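Local atomic coordinates of armadillo repeat protein arm00016 (Synthetic construct, PDB entry 4D4E), a protein that is a computationally designed armadillo repeat protein intended for modular peptide recognition, probably binding extended peptides along its solenoid as natural armadillo proteins do. Residues G210-E213 / M214-K217; Q231-N235 / E236-K240. All coordinates share one frame; numbering follows the deposited sequence.

Contact 1: G210-E213 / M214-K217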
loop_
_atom_site.group_PDB
_atom_site.type_symbol
_atom_site.label_atom_id
_atom_site.label_comp_id
_atom_site.label_asym_id
_atom_site.label_seq_id
_atom_site.Cartn_x
_atom_site.Cartn_y
_atom_site.Cartn_z
ATOM N N GLY A 210 -11.464 -1.934 17.723
ATOM C CA GLY A 210 -12.873 -1.873 17.294
ATOM C C GLY A 210 -13.752 -2.663 18.238
ATOM O O GLY A 210 -13.374 -2.887 19.395
ATOM N N ASN A 211 -14.910 -3.112 17.739
ATOM C CA ASN A 211 -15.960 -3.710 18.577
ATOM C C ASN A 211 -15.628 -5.138 19.005
ATOM O O ASN A 211 -14.488 -5.588 18.843
ATOM C CB ASN A 211 -17.368 -3.556 17.945
ATOM C CG ASN A 211 -17.625 -4.521 16.802
ATOM O OD1 ASN A 211 -17.195 -5.663 16.846
ATOM N ND2 ASN A 211 -18.368 -4.073 15.783
ATOM N N ASN A 212 -16.609 -5.838 19.578
ATOM C CA ASN A 212 -16.354 -7.110 20.253
ATOM C C ASN A 212 -16.638 -8.283 19.356
ATOM O O ASN A 212 -16.077 -9.391 19.530
ATOM C CB ASN A 212 -17.128 -7.175 21.560
ATOM C CG ASN A 212 -16.668 -6.111 22.530
ATOM O OD1 ASN A 212 -16.510 -4.943 22.159
ATOM N ND2 ASN A 212 -16.415 -6.512 23.764
ATOM N N GLU A 213 -17.506 -8.023 18.384
ATOM C CA GLU A 213 -17.529 -8.791 17.164
ATOM C C GLU A 213 -16.109 -8.854 16.596
ATOM O O GLU A 213 -15.642 -9.909 16.195
ATOM C CB GLU A 213 -18.437 -8.102 16.140
ATOM C CG GLU A 213 -18.746 -8.943 14.917
ATOM C CD GLU A 213 -19.512 -10.194 15.281
ATOM O OE1 GLU A 213 -20.732 -10.099 15.509
ATOM O OE2 GLU A 213 -18.883 -11.270 15.348
ATOM N N MET A 214 -15.424 -7.723 16.537
ATOM C CA MET A 214 -14.092 -7.723 15.872
ATOM C C MET A 214 -13.022 -8.388 16.734
ATOM O O MET A 214 -12.271 -9.208 16.232
ATOM C CB MET A 214 -13.702 -6.335 15.403
ATOM C CG MET A 214 -14.671 -5.821 14.344
ATOM S SD MET A 214 -14.301 -4.102 14.273
ATOM C CE MET A 214 -15.474 -3.534 12.999
ATOM N N LYS A 215 -13.037 -8.099 18.040
ATOM C CA LYS A 215 -12.183 -8.805 18.988
ATOM C C LYS A 215 -12.449 -10.320 18.921
ATOM O O LYS A 215 -11.519 -11.114 19.000
ATOM C CB LYS A 215 -12.367 -8.302 20.405
ATOM C CG LYS A 215 -11.995 -6.855 20.688
ATOM C CD LYS A 215 -12.385 -6.542 22.148
ATOM C CE LYS A 215 -11.790 -5.243 22.676
ATOM N NZ LYS A 215 -12.056 -4.080 21.788
ATOM N N GLN A 216 -13.708 -10.722 18.757
ATOM C CA GLN A 216 -14.074 -12.143 18.775
ATOM C C GLN A 216 -13.623 -12.811 17.512
ATOM O O GLN A 216 -13.134 -13.940 17.528
ATOM C CB GLN A 216 -15.590 -12.304 18.997
ATOM C CG GLN A 216 -16.216 -13.617 18.519
ATOM C CD GLN A 216 -17.722 -13.479 18.255
ATOM O OE1 GLN A 216 -18.513 -13.299 19.188
ATOM N NE2 GLN A 216 -18.120 -13.548 16.976
ATOM N N LYS A 217 -13.765 -12.096 16.405
ATOM C CA LYS A 217 -13.257 -12.576 15.103
ATOM C C LYS A 217 -11.709 -12.847 15.137
ATOM O O LYS A 217 -11.220 -13.913 14.612
ATOM C CB LYS A 217 -13.606 -11.579 14.000
ATOM C CG LYS A 217 -15.081 -11.513 13.589
ATOM C CD LYS A 217 -15.490 -12.670 12.688
ATOM C CE LYS A 217 -17.015 -12.750 12.535
ATOM N NZ LYS A 217 -17.463 -12.424 11.147
#

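Contact 2: Q231-N235 / E236-K240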
loop_
_atom_site.group_PDB
_atom_site.type_symbol
_atom_site.label_atom_id
_atom_site.label_comp_id
_atom_site.label_asym_id
_atom_site.label_seq_id
_atom_site.Cartn_x
_atom_site.Cartn_y
_atom_site.Cartn_z
ATOM N N GLN A 231 5.904 -12.736 22.153
ATOM C CA GLN A 231 6.520 -12.232 23.372
ATOM C C GLN A 231 7.896 -12.802 23.606
ATOM O O GLN A 231 8.636 -12.269 24.431
ATOM C CB GLN A 231 5.622 -12.403 24.621
ATOM C CG GLN A 231 4.676 -11.219 24.656
ATOM C CD GLN A 231 3.598 -11.390 25.679
ATOM O OE1 GLN A 231 3.200 -12.518 26.001
ATOM N NE2 GLN A 231 3.099 -10.280 26.185
ATOM N N SER A 232 8.273 -13.864 22.879
ATOM C CA SER A 232 9.666 -14.344 22.975
ATOM C C SER A 232 10.469 -14.302 21.635
ATOM O O SER A 232 11.521 -14.924 21.470
ATOM C CB SER A 232 9.728 -15.694 23.714
ATOM O OG SER A 232 9.062 -16.625 22.950
ATOM N N HIS A 233 9.970 -13.504 20.698
ATOM C CA HIS A 233 10.662 -13.295 19.465
ATOM C C HIS A 233 11.993 -12.631 19.783
ATOM O O HIS A 233 12.059 -11.832 20.726
ATOM C CB HIS A 233 9.828 -12.336 18.619
ATOM C CG HIS A 233 10.349 -12.179 17.225
ATOM N ND1 HIS A 233 11.402 -11.358 16.931
ATOM C CD2 HIS A 233 9.976 -12.755 16.056
ATOM C CE1 HIS A 233 11.670 -11.431 15.636
ATOM N NE2 HIS A 233 10.833 -12.289 15.087
ATOM N N ALA A 234 13.039 -12.896 18.982
ATOM C CA ALA A 234 14.386 -12.313 19.225
ATOM C C ALA A 234 14.441 -10.798 19.367
ATOM O O ALA A 234 15.230 -10.268 20.195
ATOM C CB ALA A 234 15.398 -12.765 18.159
ATOM N N ASN A 235 13.600 -10.097 18.602
ATOM C CA ASN A 235 13.614 -8.647 18.590
ATOM C C ASN A 235 12.709 -8.066 19.688
ATOM O O ASN A 235 11.515 -8.417 19.806
ATOM C CB ASN A 235 13.201 -8.139 17.186
ATOM C CG ASN A 235 13.215 -6.619 17.078
ATOM O OD1 ASN A 235 12.345 -5.941 17.614
ATOM N ND2 ASN A 235 14.235 -6.076 16.424
ATOM N N GLU A 236 13.242 -7.141 20.481
ATOM C CA GLU A 236 12.415 -6.653 21.607
ATOM C C GLU A 236 11.301 -5.685 21.163
ATOM O O GLU A 236 10.287 -5.595 21.768
ATOM C CB GLU A 236 13.250 -6.133 22.791
ATOM C CG GLU A 236 13.547 -4.644 22.871
ATOM C CD GLU A 236 13.996 -4.277 24.275
ATOM O OE1 GLU A 236 13.293 -4.658 25.250
ATOM O OE2 GLU A 236 15.071 -3.656 24.413
ATOM N N GLU A 237 11.519 -5.010 20.062
ATOM C CA GLU A 237 10.497 -4.112 19.515
ATOM C C GLU A 237 9.256 -4.938 19.137
ATOM O O GLU A 237 8.154 -4.572 19.488
ATOM C CB GLU A 237 11.088 -3.321 18.330
ATOM C CG GLU A 237 10.129 -2.408 17.589
ATOM C CD GLU A 237 9.656 -1.221 18.419
ATOM O OE1 GLU A 237 10.094 -1.071 19.590
ATOM O OE2 GLU A 237 8.838 -0.433 17.884
ATOM N N VAL A 238 9.456 -6.032 18.408
ATOM C CA VAL A 238 8.395 -7.008 18.117
ATOM C C VAL A 238 7.685 -7.500 19.392
ATOM O O VAL A 238 6.456 -7.508 19.414
ATOM C CB VAL A 238 8.938 -8.228 17.326
ATOM C CG1 VAL A 238 7.876 -9.307 17.125
ATOM C CG2 VAL A 238 9.547 -7.812 15.985
ATOM N N GLN A 239 8.429 -7.936 20.436
ATOM C CA GLN A 239 7.794 -8.374 21.702
ATOM C C GLN A 239 6.859 -7.293 22.241
ATOM O O GLN A 239 5.766 -7.581 22.709
ATOM C CB GLN A 239 8.829 -8.706 22.836
ATOM C CG GLN A 239 9.916 -9.668 22.428
ATOM C CD GLN A 239 10.825 -10.039 23.591
ATOM O OE1 GLN A 239 10.745 -9.457 24.668
ATOM N NE2 GLN A 239 11.643 -11.057 23.396
ATOM N N LYS A 240 7.341 -6.058 22.189
ATOM C CA LYS A 240 6.674 -4.934 22.790
ATOM C C LYS A 240 5.401 -4.569 22.028
ATOM O O LYS A 240 4.344 -4.376 22.619
ATOM C CB LYS A 240 7.619 -3.746 22.747
ATOM C CG LYS A 240 8.510 -3.666 23.964
ATOM C CD LYS A 240 9.600 -2.643 23.738
ATOM C CE LYS A 240 10.209 -2.261 25.073
ATOM N NZ LYS A 240 11.247 -1.217 24.870
HETATM O O HOH W 1 16.315 -7.158 19.483
#

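Contact 1: G210-E213 / M214-K217
M214 reaches back over the turn that opens helix 212-221 and lays its whole length against N211 and G210. Its CB sits 3.6 Å from N211 O, and CG follows beside the carboxamide of N211. With CG anti to its own carbonyl carbon (chi1 -63°) and the rest of the chain extended, SD arrives 3.7 Å from N211 N, close enough for a weak N-H to sulfur bond. The same sulfur lies 4.0 Å from G210 CA; glycine suits this place because any CB built there would run into SD. At the tip, CE passes 4.1 Å from N211 ND2, the two side chains crossing at about a right angle. Flexible and apolar, methionine can also pack on N170, I173 and I177 of helix 170-178. With an alanine here, the N-H of N211 would probably lose its sulfur partner and a gap would open toward I173 and I177. In return, N211 OD1 accepts from M214 N at 2.7 Å, although the exact place of that oxygen is less sure. K215 N bonds to N211 O at 3.0 Å, while the lysine side chain also runs back toward G210, on a course diverging from that of M214: its NZ is held by A208 O and makes a further weak bond to G210 O, setting a positive charge among backbone carbonyls. Four residues apart along the helix, E213 and K217 lie side by side and point the same way; OE2 of E213 stays 4.6 Å from NZ of K217, too long for a salt bridge but probably mildly favourable. Asparagine at the N-cap, bonded both ways with the third helical residue, makes a capping box, here with a thioether sulfur as the weak second acceptor, at the N terminus of helix 212-221 in this armadillo-repeat solenoid.

Contact 2: Q231-N235 / E236-K240
N235 caps the N terminus of helix 236-248, the last helix of the armadillo solenoid, and meets its first turn with the side chain. Asparagine suits the N-cap because its amide oxygen can take up N-H groups that have no helical carbonyl before them: N235 OD1 accepts from V238 N at 3.0 Å and, through a bent, weak bond, from E237 N. The backbone joins in as Q239 N bonds to N235 O, 3.2 Å away. A water bound to E236 N also reaches A234 O weakly.

The apolar part is a CH-pi contact. V238 CG1 stands over one face of the H233 imidazole, 4.1 Å from its centroid and offset toward the rim, and both side chains also pack on I197 of helix 194-208.

Side-chain bonds fix the loop itself. The imidazole serves as an acceptor, ND1 of H233 taking N235 N at 3.0 Å nearly in the ring plane, so the ring proton is probably on NE2. Glutamine is long enough to turn back across the loop: Q239, extended at chi2 (-176°), sends its NE2 to H233 O, 2.8 Å away, with an N-H...O angle of 161°.

Read from the N terminus, the chain leaves helix 194-208, and contact 1 (210-217) closes the short turn into helix 212-221. Helix 223-229 follows, and contact 2 (231-240) then closes the loop that leads into helix 236-248. The two come in series, neither nesting nor crossing, with centres 25 Å apart and nearest atoms about 16 Å apart. Both are helix starts, yet they lie near opposite ends of helix 194-208: contact 2 packs on its first turn at E194 and I197, contact 1 bonds to A208 at its end. Helix 236-248 also joins the two: contact 2 starts it, and F249 and N250, just beyond its end, touch K215 of contact 1.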